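Local coordinates for protein pyridoxamine 5-phosphate-dependent dehydrase (Escherichia coli, PDB 2R0T) that catalyses removal of the C3'-hydroxyl group from GDP-4-keto-6-deoxy-D-mannose by combined transamination and deoxygenation, a pyridoxal phosphate-dependent step toward L-colitose, at residues R333-G338 against E362-N367; R215-T220 against G248-P253; E280-K285 against D380-L385; K130-V135 against I156-D161. The protein carries 1 engineered substitution. All coordinates share one frame; numbering follows the deposited sequence.

Contact 1: residues R333-G338 against E362-N367; sequences RPIVTG and EYLDKN. With PGU (N-({3-hydroxy-2-methyl-5-[(phosphonooxy)methyl]pyridin-4-yl}methyl)-L-glutamic acid), chain C.
L364 drives one methyl of its isobutyl group against the backbone of G338, CD2 standing 3.6 Å from G338 CA, and this is the tight part of the contact. Its CG lies anti to the backbone N (chi1 176°), which carries the side chain off helix 359-367 and sets CD2 on the turn. Beside it I335 crosses the leucine at a slant, and the nearest atoms, I335 CD1 and L364 CG, are 4.1 Å apart. D365 adds its carboxylate, OD2 reaching to 3.4 Å from G338 CA while accepting a hydrogen bond from N339 N just beyond the loop segment. G338 closes a type II' beta turn that begins at I335, with G338 N bonded to I335 O at 2.7 Å. The buried side of I335 continues onto S307, I309 and F370 of the small sheet. The other side of the helix turns to solvent: K366 is exposed and E362 partly so, and neither meets the loop. At the far end of the loop R333 turns from the helix altogether. Its chain bends at chi3 (-82°), and the guanidinium NH2 donates to V336 O at 2.8 Å, with the acceptor in the guanidinium plane, a bond that ties the group to the turn. NH1 of R333 makes a weak hydrogen bond of 3.3 Å to carboxylate atom O of PGU in chain C. An arginine of the C-terminal part near the alpha-carboxylate of the bound amino acid is consistent with a fold type I aminotransferase active site.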
# COMPACT_ATOMS: atom_id res chain seq x y z
N ARG A 333 6.32 -2.54 -26.53
CA ARG A 333 7.15 -2.80 -25.36
C ARG A 333 7.37 -4.31 -25.35
O ARG A 333 6.87 -5.05 -26.21
CB ARG A 333 6.40 -2.38 -24.12
CG ARG A 333 5.01 -3.02 -24.17
CD ARG A 333 4.16 -2.68 -22.97
NE ARG A 333 4.54 -3.58 -21.87
CZ ARG A 333 4.11 -3.52 -20.61
NH1 ARG A 333 3.29 -2.55 -20.22
NH2 ARG A 333 4.52 -4.41 -19.72
N PRO A 334 8.16 -4.78 -24.40
CA PRO A 334 8.37 -6.22 -24.31
C PRO A 334 7.04 -6.87 -23.91
O PRO A 334 6.10 -6.19 -23.54
CB PRO A 334 9.34 -6.38 -23.12
CG PRO A 334 9.41 -5.09 -22.44
CD PRO A 334 9.06 -4.05 -23.50
N ILE A 335 6.95 -8.19 -23.92
CA ILE A 335 5.70 -8.78 -23.53
C ILE A 335 5.76 -8.80 -22.03
O ILE A 335 6.58 -9.54 -21.47
CB ILE A 335 5.54 -10.22 -24.11
CG1 ILE A 335 5.27 -10.15 -25.61
CG2 ILE A 335 4.40 -10.97 -23.42
CD1 ILE A 335 5.57 -11.42 -26.33
N VAL A 336 4.82 -8.08 -21.40
CA VAL A 336 4.73 -7.98 -19.94
C VAL A 336 6.11 -7.49 -19.55
O VAL A 336 6.48 -6.41 -19.95
CB VAL A 336 4.38 -9.32 -19.25
CG1 VAL A 336 4.13 -9.00 -17.82
CG2 VAL A 336 3.12 -9.85 -19.89
N THR A 337 6.91 -8.28 -18.84
CA THR A 337 8.27 -7.83 -18.58
C THR A 337 9.32 -8.80 -19.14
O THR A 337 10.47 -8.75 -18.77
CB THR A 337 8.50 -7.57 -17.11
OG1 THR A 337 8.69 -8.82 -16.41
CG2 THR A 337 7.29 -6.83 -16.57
N GLY A 338 8.93 -9.68 -20.06
CA GLY A 338 9.88 -10.64 -20.62
C GLY A 338 10.09 -11.73 -19.60
O GLY A 338 9.28 -11.91 -18.71
N GLU A 362 12.69 -17.48 -22.22
CA GLU A 362 13.96 -16.97 -22.74
C GLU A 362 13.78 -16.58 -24.18
O GLU A 362 14.17 -15.48 -24.61
CB GLU A 362 15.03 -18.08 -22.62
CG GLU A 362 16.12 -17.85 -21.54
CD GLU A 362 17.06 -19.05 -21.27
OE1 GLU A 362 17.76 -19.53 -22.21
OE2 GLU A 362 17.13 -19.50 -20.09
N TYR A 363 13.18 -17.47 -24.95
CA TYR A 363 12.99 -17.11 -26.35
C TYR A 363 12.11 -15.85 -26.43
O TYR A 363 12.35 -14.87 -27.17
CB TYR A 363 12.29 -18.28 -27.00
CG TYR A 363 12.22 -18.04 -28.47
CD1 TYR A 363 13.34 -18.15 -29.24
CD2 TYR A 363 11.06 -17.59 -29.07
CE1 TYR A 363 13.31 -17.87 -30.57
CE2 TYR A 363 11.01 -17.35 -30.42
CZ TYR A 363 12.14 -17.49 -31.16
OH TYR A 363 12.15 -17.22 -32.51
N LEU A 364 11.04 -15.89 -25.66
CA LEU A 364 10.14 -14.74 -25.66
C LEU A 364 10.94 -13.48 -25.30
O LEU A 364 10.79 -12.43 -25.90
CB LEU A 364 9.14 -14.95 -24.55
CG LEU A 364 8.12 -13.86 -24.22
CD1 LEU A 364 6.89 -14.62 -23.73
CD2 LEU A 364 8.60 -12.90 -23.13
N ASP A 365 11.72 -13.58 -24.23
CA ASP A 365 12.47 -12.44 -23.77
C ASP A 365 13.23 -11.75 -24.88
O ASP A 365 13.37 -10.53 -24.89
CB ASP A 365 13.48 -12.87 -22.75
CG ASP A 365 13.99 -11.69 -21.99
OD1 ASP A 365 15.11 -11.24 -22.26
OD2 ASP A 365 13.20 -11.11 -21.22
N LYS A 366 13.78 -12.54 -25.80
CA LYS A 366 14.55 -11.95 -26.90
C LYS A 366 13.77 -11.72 -28.17
O LYS A 366 14.19 -10.95 -29.04
CB LYS A 366 15.79 -12.78 -27.24
CG LYS A 366 16.49 -13.31 -26.02
CD LYS A 366 16.45 -14.84 -26.07
CE LYS A 366 16.95 -15.50 -24.77
NZ LYS A 366 16.51 -16.94 -24.66
N ASN A 367 12.67 -12.45 -28.32
CA ASN A 367 11.89 -12.30 -29.55
C ASN A 367 10.44 -11.88 -29.56
O ASN A 367 9.76 -12.03 -30.56
CB ASN A 367 11.98 -13.58 -30.33
CG ASN A 367 13.38 -14.04 -30.45
OD1 ASN A 367 14.18 -13.44 -31.18
ND2 ASN A 367 13.72 -15.05 -29.67
N1 PGU C . -0.19 -8.20 -11.72
C2 PGU C . -0.19 -8.25 -13.03
C2A PGU C . -0.14 -9.61 -13.67
C3 PGU C . -0.22 -7.05 -13.80
O3 PGU C . -0.23 -7.05 -15.15
C4 PGU C . -0.21 -5.80 -13.16
C4A PGU C . -0.18 -4.52 -13.96
C5 PGU C . -0.15 -5.82 -11.74
C6 PGU C . -0.18 -7.03 -11.07
C5A PGU C . -0.04 -4.54 -10.96
O4P PGU C . -1.28 -4.00 -10.71
P PGU C . -1.11 -2.47 -10.39
O1P PGU C . -2.60 -1.93 -10.17
O2P PGU C . -0.43 -1.74 -11.61
O3P PGU C . -0.15 -2.27 -9.17
N PGU C . 1.15 -4.33 -14.58
CA PGU C . 1.30 -2.97 -15.20
CB PGU C . 2.11 -2.08 -14.24
CG PGU C . 1.63 -0.65 -14.38
CD PGU C . 1.91 0.12 -13.11
OE1 PGU C . 2.74 1.08 -13.14
OE2 PGU C . 1.29 -0.20 -12.00
C PGU C . 2.08 -3.10 -16.53
O PGU C . 2.69 -2.07 -17.01
OXT PGU C . 2.15 -4.23 -17.15

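Contact 2: residues R215-T220 against G248-P253; sequences RAHGWT and GYNVRP. With PGU (N-({3-hydroxy-2-methyl-5-[(phosphonooxy)methyl]pyridin-4-yl}methyl)-L-glutamic acid), chain D.
H217 sets its imidazole NE2 over one face of the R252 guanidinium, 3.3 Å from R252 NH1, with the two planes 70° apart. The pair is not hydrogen-bonded; both groups serve the side-chain carboxylate of the trapped glutamate in PGU of chain D. R252 NH1 donates to PGU OE2 at 2.9 Å, and R252 NH2 to PGU OE1 at 2.5 Å, so short that the modelled length is doubtful. H217 NE2 adds a weak hydrogen bond to OE1. W219 crosses R252 at about a right angle and brings CH2 to 3.7 Å from R252 NH1, at the guanidinium edge. N250 runs beside H217, its CB 3.5 Å from H217 CE1; with CG anti to the backbone N (chi1 163°), ND2 reaches PGU phosphate oxygen O3P at 2.9 Å. Behind these side chains a single beta bridge pairs A216 with N250. V251 N bonds R215 O at 2.8 Å, nearly straight at 171°, and H217 N bonds Y249 O. E196 of the second subunit holds R252 NE in a salt bridge and also bonds N250 ND2. The cationic guanidinium and its neighbours thus make an anion site for glutamate and phosphate, lent by this chain to an active site that the second subunit completes.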
# COMPACT_ATOMS: atom_id res chain seq x y z
N ARG A 215 -6.45 -5.16 5.46
CA ARG A 215 -6.48 -4.03 4.50
C ARG A 215 -6.37 -2.71 5.25
O ARG A 215 -5.94 -1.70 4.71
CB ARG A 215 -7.79 -3.96 3.65
CG ARG A 215 -8.07 -2.58 2.95
CD ARG A 215 -9.36 -2.61 2.10
NE ARG A 215 -10.61 -2.55 2.87
CZ ARG A 215 -11.84 -2.58 2.35
NH1 ARG A 215 -12.03 -2.63 1.03
NH2 ARG A 215 -12.90 -2.56 3.18
N ALA A 216 -6.75 -2.72 6.51
CA ALA A 216 -6.74 -1.45 7.18
C ALA A 216 -6.39 -1.57 8.61
O ALA A 216 -7.30 -1.71 9.40
CB ALA A 216 -8.16 -0.85 7.11
N HIS A 217 -5.11 -1.42 8.93
CA HIS A 217 -4.66 -1.35 10.31
C HIS A 217 -4.73 -2.59 11.18
O HIS A 217 -4.33 -2.49 12.36
CB HIS A 217 -5.34 -0.16 11.01
CG HIS A 217 -5.22 1.13 10.25
ND1 HIS A 217 -4.01 1.76 10.07
CD2 HIS A 217 -6.14 1.89 9.61
CE1 HIS A 217 -4.19 2.84 9.33
NE2 HIS A 217 -5.47 2.95 9.04
N GLY A 218 -5.20 -3.72 10.63
CA GLY A 218 -5.32 -4.97 11.43
C GLY A 218 -6.44 -4.89 12.48
O GLY A 218 -6.49 -5.69 13.41
N TRP A 219 -7.32 -3.89 12.34
CA TRP A 219 -8.45 -3.67 13.23
C TRP A 219 -9.75 -4.39 12.86
O TRP A 219 -9.86 -5.12 11.86
CB TRP A 219 -8.75 -2.19 13.41
CG TRP A 219 -9.38 -1.51 12.20
CD1 TRP A 219 -10.16 -2.07 11.18
CD2 TRP A 219 -9.30 -0.11 11.90
NE1 TRP A 219 -10.53 -1.11 10.28
CE2 TRP A 219 -10.04 0.11 10.70
CE3 TRP A 219 -8.70 0.98 12.55
CZ2 TRP A 219 -10.13 1.37 10.12
CZ3 TRP A 219 -8.83 2.24 11.99
CH2 TRP A 219 -9.51 2.41 10.76
N THR A 220 -10.76 -4.15 13.69
CA THR A 220 -12.04 -4.84 13.51
C THR A 220 -13.22 -3.97 13.11
O THR A 220 -14.36 -4.47 13.02
CB THR A 220 -12.40 -5.55 14.81
OG1 THR A 220 -12.78 -4.55 15.76
CG2 THR A 220 -11.20 -6.33 15.37
N GLY A 248 -1.62 -6.18 9.80
CA GLY A 248 -2.06 -5.86 8.45
C GLY A 248 -1.34 -4.66 7.89
O GLY A 248 -0.17 -4.45 8.15
N TYR A 249 -2.08 -3.88 7.11
CA TYR A 249 -1.57 -2.71 6.42
C TYR A 249 -2.66 -1.66 6.36
O TYR A 249 -3.79 -1.87 6.79
CB TYR A 249 -1.27 -3.11 4.97
CG TYR A 249 -0.22 -4.21 4.82
CD1 TYR A 249 -0.57 -5.57 4.79
CD2 TYR A 249 1.14 -3.87 4.71
CE1 TYR A 249 0.43 -6.55 4.55
CE2 TYR A 249 2.12 -4.82 4.56
CZ TYR A 249 1.77 -6.15 4.52
OH TYR A 249 2.81 -7.05 4.39
N ASN A 250 -2.33 -0.52 5.78
CA ASN A 250 -3.39 0.44 5.45
C ASN A 250 -3.24 0.55 3.93
O ASN A 250 -2.29 1.16 3.44
CB ASN A 250 -3.29 1.80 6.13
CG ASN A 250 -4.14 2.82 5.44
OD1 ASN A 250 -4.84 2.48 4.50
ND2 ASN A 250 -4.06 4.07 5.85
N VAL A 251 -4.04 -0.22 3.21
CA VAL A 251 -4.08 -0.26 1.72
C VAL A 251 -5.50 0.03 1.17
O VAL A 251 -5.93 -0.47 0.12
CB VAL A 251 -3.45 -1.50 1.06
CG1 VAL A 251 -1.99 -1.54 1.41
CG2 VAL A 251 -4.19 -2.81 1.36
N ARG A 252 -6.20 0.86 1.92
CA ARG A 252 -7.55 1.32 1.60
C ARG A 252 -7.50 2.13 0.32
O ARG A 252 -6.56 2.97 0.12
CB ARG A 252 -8.07 2.26 2.72
CG ARG A 252 -8.12 1.69 4.16
CD ARG A 252 -8.77 2.68 5.19
NE ARG A 252 -7.96 3.88 5.40
CZ ARG A 252 -7.69 4.44 6.58
NH1 ARG A 252 -8.26 3.92 7.66
NH2 ARG A 252 -6.90 5.52 6.67
N PRO A 253 -8.54 1.93 -0.50
CA PRO A 253 -8.73 2.74 -1.73
C PRO A 253 -9.47 4.02 -1.34
O PRO A 253 -10.15 4.08 -0.31
CB PRO A 253 -9.67 1.89 -2.60
CG PRO A 253 -10.21 0.75 -1.69
CD PRO A 253 -9.59 0.90 -0.32
N1 PGU D . 1.54 6.19 12.82
C2 PGU D . 1.08 7.03 13.73
C2A PGU D . 1.91 7.34 14.94
C3 PGU D . -0.16 7.68 13.61
O3 PGU D . -0.56 8.55 14.55
C4 PGU D . -1.00 7.45 12.53
C4A PGU D . -2.35 8.23 12.43
C5 PGU D . -0.48 6.44 11.61
C6 PGU D . 0.78 5.88 11.79
C5A PGU D . -1.22 5.94 10.40
O4P PGU D . -0.79 6.65 9.24
P PGU D . -1.99 6.66 8.16
O1P PGU D . -1.69 7.91 7.20
O2P PGU D . -3.39 6.83 8.95
O3P PGU D . -1.98 5.26 7.40
N PGU D . -3.41 7.42 13.09
CA PGU D . -4.62 7.76 12.76
CB PGU D . -5.23 6.62 11.93
CG PGU D . -5.98 7.21 10.74
CD PGU D . -6.34 6.08 9.76
OE1 PGU D . -5.59 5.87 8.74
OE2 PGU D . -7.38 5.38 9.96
C PGU D . -5.40 7.88 14.06
O PGU D . -6.67 7.78 14.06
OXT PGU D . -4.76 8.00 15.17

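Contact 3: residues E280-K285 against D380-L385; sequences EYFLDK and DEIDYL
I382 is the bump of this interface, its CG2 methyl lodged in the shallow hollow formed by Y281, F282 and K285 on helix 255-286. It sits 3.9 Å from F282 CA and is flanked by the tyrosine ring, where Y281 CD2 lies 4.0 Å from I382 CG2. The other end of the isoleucine, CD1, rides past F282 CB. One turn on, L385 pushes CD2 against the edge of the F282 ring, 4.0 Å from F282 CE1, and I382 and L385 thus both abut the rim of the phenyl ring. Behind it F306 stacks on the ring and F308 meets it at an angle, joining the helix pair to strand 305-310. A polar rim closes the groove on the side of Y281 and K285. There D383 lays its carboxylate at the edge of the Y281 ring, the two planes 28° apart. Y281 OH donates to D383 OD1 and K285 NZ makes a salt bridge with the same oxygen at 3.4 Å, but the tyrosine bond is modelled very short and the place of OD1 is doubtful. D380, which binds magnesium in a structure of this protein though none is modelled here, directs its CB away from the partner helix. The segments run almost parallel, their axes 10.0 Å apart and inclined by 19°. Such a nearly parallel helix pair, seated against a small antiparallel sheet, is typical of the alpha/beta C-terminal domain of fold type I PLP enzymes.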
# COMPACT_ATOMS: atom_id res chain seq x y z
N GLU A 280 -10.37 -10.05 -33.16
CA GLU A 280 -10.81 -10.89 -34.28
C GLU A 280 -10.24 -10.41 -35.65
O GLU A 280 -9.66 -11.15 -36.45
CB GLU A 280 -12.32 -10.91 -34.22
CG GLU A 280 -13.03 -12.03 -34.90
CD GLU A 280 -14.42 -11.55 -35.36
OE1 GLU A 280 -14.71 -10.33 -35.20
OE2 GLU A 280 -15.22 -12.37 -35.88
N TYR A 281 -10.35 -9.11 -35.90
CA TYR A 281 -9.78 -8.51 -37.10
C TYR A 281 -8.25 -8.60 -37.15
O TYR A 281 -7.65 -8.83 -38.22
CB TYR A 281 -10.18 -7.05 -37.08
CG TYR A 281 -9.82 -6.27 -38.32
CD1 TYR A 281 -10.61 -6.35 -39.47
CD2 TYR A 281 -8.72 -5.41 -38.33
CE1 TYR A 281 -10.33 -5.59 -40.60
CE2 TYR A 281 -8.41 -4.65 -39.47
CZ TYR A 281 -9.22 -4.77 -40.60
OH TYR A 281 -8.97 -4.05 -41.74
N PHE A 282 -7.63 -8.40 -36.00
CA PHE A 282 -6.19 -8.52 -35.86
C PHE A 282 -5.78 -9.93 -36.24
O PHE A 282 -4.88 -10.12 -37.01
CB PHE A 282 -5.81 -8.41 -34.38
CG PHE A 282 -4.38 -8.75 -34.10
CD1 PHE A 282 -3.38 -7.91 -34.58
CD2 PHE A 282 -4.02 -9.82 -33.30
CE1 PHE A 282 -2.08 -8.14 -34.33
CE2 PHE A 282 -2.67 -10.08 -33.06
CZ PHE A 282 -1.70 -9.25 -33.60
N LEU A 283 -6.39 -10.94 -35.64
CA LEU A 283 -6.00 -12.29 -35.93
C LEU A 283 -6.19 -12.58 -37.39
O LEU A 283 -5.50 -13.40 -37.98
CB LEU A 283 -6.93 -13.21 -35.17
CG LEU A 283 -6.67 -12.96 -33.70
CD1 LEU A 283 -7.73 -13.67 -32.90
CD2 LEU A 283 -5.32 -13.52 -33.36
N ASP A 284 -7.21 -11.96 -37.97
CA ASP A 284 -7.45 -12.24 -39.37
C ASP A 284 -6.30 -11.71 -40.20
O ASP A 284 -5.80 -12.41 -41.07
CB ASP A 284 -8.76 -11.61 -39.81
CG ASP A 284 -9.06 -11.91 -41.24
OD1 ASP A 284 -8.69 -11.07 -42.10
OD2 ASP A 284 -9.63 -13.00 -41.49
N LYS A 285 -5.88 -10.49 -39.91
CA LYS A 285 -4.78 -9.87 -40.63
C LYS A 285 -3.43 -10.56 -40.39
O LYS A 285 -2.53 -10.52 -41.24
CB LYS A 285 -4.65 -8.41 -40.22
CG LYS A 285 -5.61 -7.49 -40.94
CD LYS A 285 -5.09 -7.15 -42.33
CE LYS A 285 -5.59 -5.80 -42.84
NZ LYS A 285 -4.68 -5.20 -43.87
N ASP A 380 -8.25 0.60 -38.56
CA ASP A 380 -7.28 1.41 -39.30
C ASP A 380 -5.85 1.07 -38.83
O ASP A 380 -4.91 0.87 -39.62
CB ASP A 380 -7.59 2.89 -38.96
CG ASP A 380 -7.17 3.89 -40.05
OD1 ASP A 380 -7.85 3.91 -41.10
OD2 ASP A 380 -6.21 4.69 -39.83
N GLU A 381 -5.68 1.06 -37.52
CA GLU A 381 -4.37 0.90 -36.92
C GLU A 381 -3.82 -0.45 -37.19
O GLU A 381 -2.64 -0.62 -37.47
CB GLU A 381 -4.48 1.21 -35.43
CG GLU A 381 -4.75 2.72 -35.12
CD GLU A 381 -6.21 3.23 -35.29
OE1 GLU A 381 -7.12 2.52 -35.80
OE2 GLU A 381 -6.43 4.39 -34.91
N ILE A 382 -4.72 -1.42 -37.18
CA ILE A 382 -4.28 -2.76 -37.40
C ILE A 382 -3.79 -2.97 -38.80
O ILE A 382 -2.75 -3.61 -38.99
CB ILE A 382 -5.31 -3.75 -36.97
CG1 ILE A 382 -5.49 -3.52 -35.46
CG2 ILE A 382 -4.84 -5.17 -37.35
CD1 ILE A 382 -6.49 -4.38 -34.79
N ASP A 383 -4.54 -2.42 -39.76
CA ASP A 383 -4.22 -2.49 -41.20
C ASP A 383 -2.86 -1.88 -41.50
O ASP A 383 -2.10 -2.36 -42.35
CB ASP A 383 -5.23 -1.72 -42.07
CG ASP A 383 -6.54 -2.48 -42.28
OD1 ASP A 383 -6.71 -3.55 -41.64
OD2 ASP A 383 -7.38 -2.02 -43.08
N TYR A 384 -2.54 -0.82 -40.76
CA TYR A 384 -1.27 -0.12 -40.84
C TYR A 384 -0.17 -0.92 -40.13
O TYR A 384 0.95 -1.05 -40.60
CB TYR A 384 -1.47 1.19 -40.07
CG TYR A 384 -0.26 2.08 -40.03
CD1 TYR A 384 0.41 2.41 -41.21
CD2 TYR A 384 0.18 2.61 -38.83
CE1 TYR A 384 1.52 3.25 -41.18
CE2 TYR A 384 1.29 3.45 -38.78
CZ TYR A 384 1.96 3.77 -39.96
OH TYR A 384 3.07 4.60 -39.91
N LEU A 385 -0.49 -1.45 -38.96
CA LEU A 385 0.47 -2.23 -38.22
C LEU A 385 0.93 -3.35 -39.15
O LEU A 385 2.08 -3.80 -39.16
CB LEU A 385 -0.31 -2.87 -37.07
CG LEU A 385 0.37 -3.98 -36.26
CD1 LEU A 385 1.64 -3.43 -35.64
CD2 LEU A 385 -0.57 -4.52 -35.19

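Contact 4: residues K130-V135 against I156-D161; sequences KAILTV and IILLED. With PGU (N-({3-hydroxy-2-methyl-5-[(phosphonooxy)methyl]pyridin-4-yl}methyl)-L-glutamic acid), chain C.
A131 to V135 pair in parallel with I157 to D161. Hydrogen bonds alternate between the two backbones: I132 N bonds I157 O at 2.7 Å, L159 N bonds I132 O at 2.8 Å, and D161 N bonds T134 O at 2.7 Å. L159 O takes two donors, T134 N and the T134 hydroxyl. T134 OG1 lies 3.2 Å from L159 O, its chi1 of 64° bringing it within range of the neighbouring strand's carbonyl. CA-H...O contacts, such as E160 CA to T134 O, fill the intervals. Side chains divide between two faces. On that of I132, T134 and L158, the T134 methyl CG2 lies 3.8 Å from L158 CD1; I132 also meets I156, just before the second strand. On the other, L133 CD1 lies 4.0 Å from L159 CB. At the C-terminal ends V135 and D161 point the same way toward PGU of chain C. D161 OD2 lies 2.6 Å from PGU N1, the aspartate-to-pyridine pairing characteristic of fold type I PLP enzymes; N62 and T93 also bond OD2, and OD1 accepts from C163 N. In this beta-alpha-beta unit helix 144-151 covers T134, L158 and E160; helix 58-68 packs on L159, and strands 82-86 and 181-185 flank the pair in the large sheet.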
# COMPACT_ATOMS: atom_id res chain seq x y z
N LYS A 130 2.33 -26.53 -2.19
CA LYS A 130 1.19 -26.09 -1.40
C LYS A 130 0.20 -25.27 -2.18
O LYS A 130 -0.96 -25.13 -1.81
CB LYS A 130 1.66 -25.17 -0.30
CG LYS A 130 2.66 -25.84 0.54
CD LYS A 130 2.06 -27.17 0.96
CE LYS A 130 2.51 -27.57 2.37
NZ LYS A 130 3.91 -28.13 2.42
N ALA A 131 0.68 -24.65 -3.24
CA ALA A 131 -0.18 -23.72 -3.96
C ALA A 131 0.41 -23.45 -5.29
O ALA A 131 1.61 -23.69 -5.50
CB ALA A 131 -0.23 -22.40 -3.22
N ILE A 132 -0.48 -23.00 -6.18
CA ILE A 132 -0.14 -22.63 -7.56
C ILE A 132 -0.70 -21.26 -7.81
O ILE A 132 -1.87 -21.01 -7.62
CB ILE A 132 -0.75 -23.56 -8.62
CG1 ILE A 132 -0.22 -24.98 -8.43
CG2 ILE A 132 -0.28 -23.08 -10.00
CD1 ILE A 132 -0.84 -26.03 -9.33
N LEU A 133 0.17 -20.34 -8.17
CA LEU A 133 -0.29 -18.98 -8.41
C LEU A 133 -0.25 -18.84 -9.93
O LEU A 133 0.82 -18.75 -10.53
CB LEU A 133 0.67 -18.00 -7.75
CG LEU A 133 0.56 -16.52 -8.04
CD1 LEU A 133 -0.82 -16.10 -8.34
CD2 LEU A 133 1.01 -15.75 -6.86
N THR A 134 -1.40 -18.85 -10.58
CA THR A 134 -1.39 -18.65 -12.03
C THR A 134 -1.64 -17.15 -12.34
O THR A 134 -2.18 -16.36 -11.53
CB THR A 134 -2.52 -19.47 -12.72
OG1 THR A 134 -3.79 -18.98 -12.29
CG2 THR A 134 -2.45 -20.92 -12.33
N VAL A 135 -1.28 -16.80 -13.57
CA VAL A 135 -1.47 -15.43 -14.02
C VAL A 135 -2.20 -15.58 -15.35
O VAL A 135 -1.72 -16.37 -16.15
CB VAL A 135 -0.08 -14.79 -14.24
CG1 VAL A 135 -0.19 -13.41 -14.88
CG2 VAL A 135 0.70 -14.69 -12.92
N ILE A 156 -3.57 -28.49 -2.55
CA ILE A 156 -2.79 -27.52 -3.27
C ILE A 156 -3.70 -26.37 -3.57
O ILE A 156 -4.68 -26.56 -4.27
CB ILE A 156 -2.36 -28.10 -4.61
CG1 ILE A 156 -1.56 -29.37 -4.36
CG2 ILE A 156 -1.57 -27.08 -5.42
CD1 ILE A 156 -1.09 -30.04 -5.64
N ILE A 157 -3.43 -25.20 -3.02
CA ILE A 157 -4.28 -24.05 -3.32
C ILE A 157 -4.06 -23.41 -4.70
O ILE A 157 -2.96 -23.32 -5.24
CB ILE A 157 -4.14 -22.98 -2.25
CG1 ILE A 157 -4.23 -23.63 -0.86
CG2 ILE A 157 -5.15 -21.88 -2.50
CD1 ILE A 157 -2.90 -23.95 -0.21
N LEU A 158 -5.15 -22.98 -5.31
CA LEU A 158 -5.04 -22.36 -6.62
C LEU A 158 -5.30 -20.85 -6.47
O LEU A 158 -6.25 -20.43 -5.82
CB LEU A 158 -5.99 -23.02 -7.61
CG LEU A 158 -5.98 -22.26 -8.92
CD1 LEU A 158 -4.69 -22.53 -9.67
CD2 LEU A 158 -7.17 -22.69 -9.71
N LEU A 159 -4.46 -20.03 -7.08
CA LEU A 159 -4.63 -18.60 -6.91
C LEU A 159 -4.52 -18.01 -8.28
O LEU A 159 -3.92 -18.63 -9.13
CB LEU A 159 -3.44 -18.07 -6.11
CG LEU A 159 -3.37 -18.54 -4.66
CD1 LEU A 159 -2.22 -17.85 -3.98
CD2 LEU A 159 -4.58 -18.05 -3.96
N GLU A 160 -5.10 -16.83 -8.51
CA GLU A 160 -4.96 -16.19 -9.81
C GLU A 160 -4.57 -14.73 -9.69
O GLU A 160 -5.30 -13.97 -9.02
CB GLU A 160 -6.31 -16.14 -10.58
CG GLU A 160 -6.93 -17.50 -10.95
CD GLU A 160 -8.30 -17.33 -11.62
OE1 GLU A 160 -8.32 -16.86 -12.80
OE2 GLU A 160 -9.34 -17.60 -10.95
N ASP A 161 -3.52 -14.33 -10.42
CA ASP A 161 -3.27 -12.89 -10.64
C ASP A 161 -4.01 -12.62 -12.00
O ASP A 161 -3.64 -13.13 -13.09
CB ASP A 161 -1.80 -12.54 -10.74
CG ASP A 161 -1.57 -11.08 -11.08
OD1 ASP A 161 -2.49 -10.34 -11.51
OD2 ASP A 161 -0.41 -10.67 -10.98
N1 PGU C . -0.19 -8.20 -11.72
C2 PGU C . -0.19 -8.25 -13.03
C2A PGU C . -0.14 -9.61 -13.67
C3 PGU C . -0.22 -7.05 -13.80
O3 PGU C . -0.23 -7.05 -15.15
C4 PGU C . -0.21 -5.80 -13.16
C4A PGU C . -0.18 -4.52 -13.96
C5 PGU C . -0.15 -5.82 -11.74
C6 PGU C . -0.18 -7.03 -11.07
C5A PGU C . -0.04 -4.54 -10.96
O4P PGU C . -1.28 -4.00 -10.71
P PGU C . -1.11 -2.47 -10.39
O1P PGU C . -2.60 -1.93 -10.17
O2P PGU C . -0.43 -1.74 -11.61
O3P PGU C . -0.15 -2.27 -9.17
N PGU C . 1.15 -4.33 -14.58
CA PGU C . 1.30 -2.97 -15.20
CB PGU C . 2.11 -2.08 -14.24
CG PGU C . 1.63 -0.65 -14.38
CD PGU C . 1.91 0.12 -13.11
OE1 PGU C . 2.74 1.08 -13.14
OE2 PGU C . 1.29 -0.20 -12.00
C PGU C . 2.08 -3.10 -16.53
O PGU C . 2.69 -2.07 -17.01
OXT PGU C . 2.15 -4.23 -17.15

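Along the chain contact 4 comes first and contact 2 second; contact 3 then opens, and contact 1 falls between its two segments. Contact 4 lies in the large central sheet, about 24 Å centre to centre from contact 2. Contacts 1 and 3 both adjoin the three-stranded sheet that holds strand 305-310, their centres about 22 Å apart. The nearest atoms of contacts 1 and 4 are about 7 Å apart, and both touch PGU of chain C. Contact 2, its centre about 36 Å from that of contact 1, lies on the other side of the chain's centre and reaches PGU of chain D. Each chain therefore contributes to two active sites, which depend on the dimer, while contact 3 touches neither PGU.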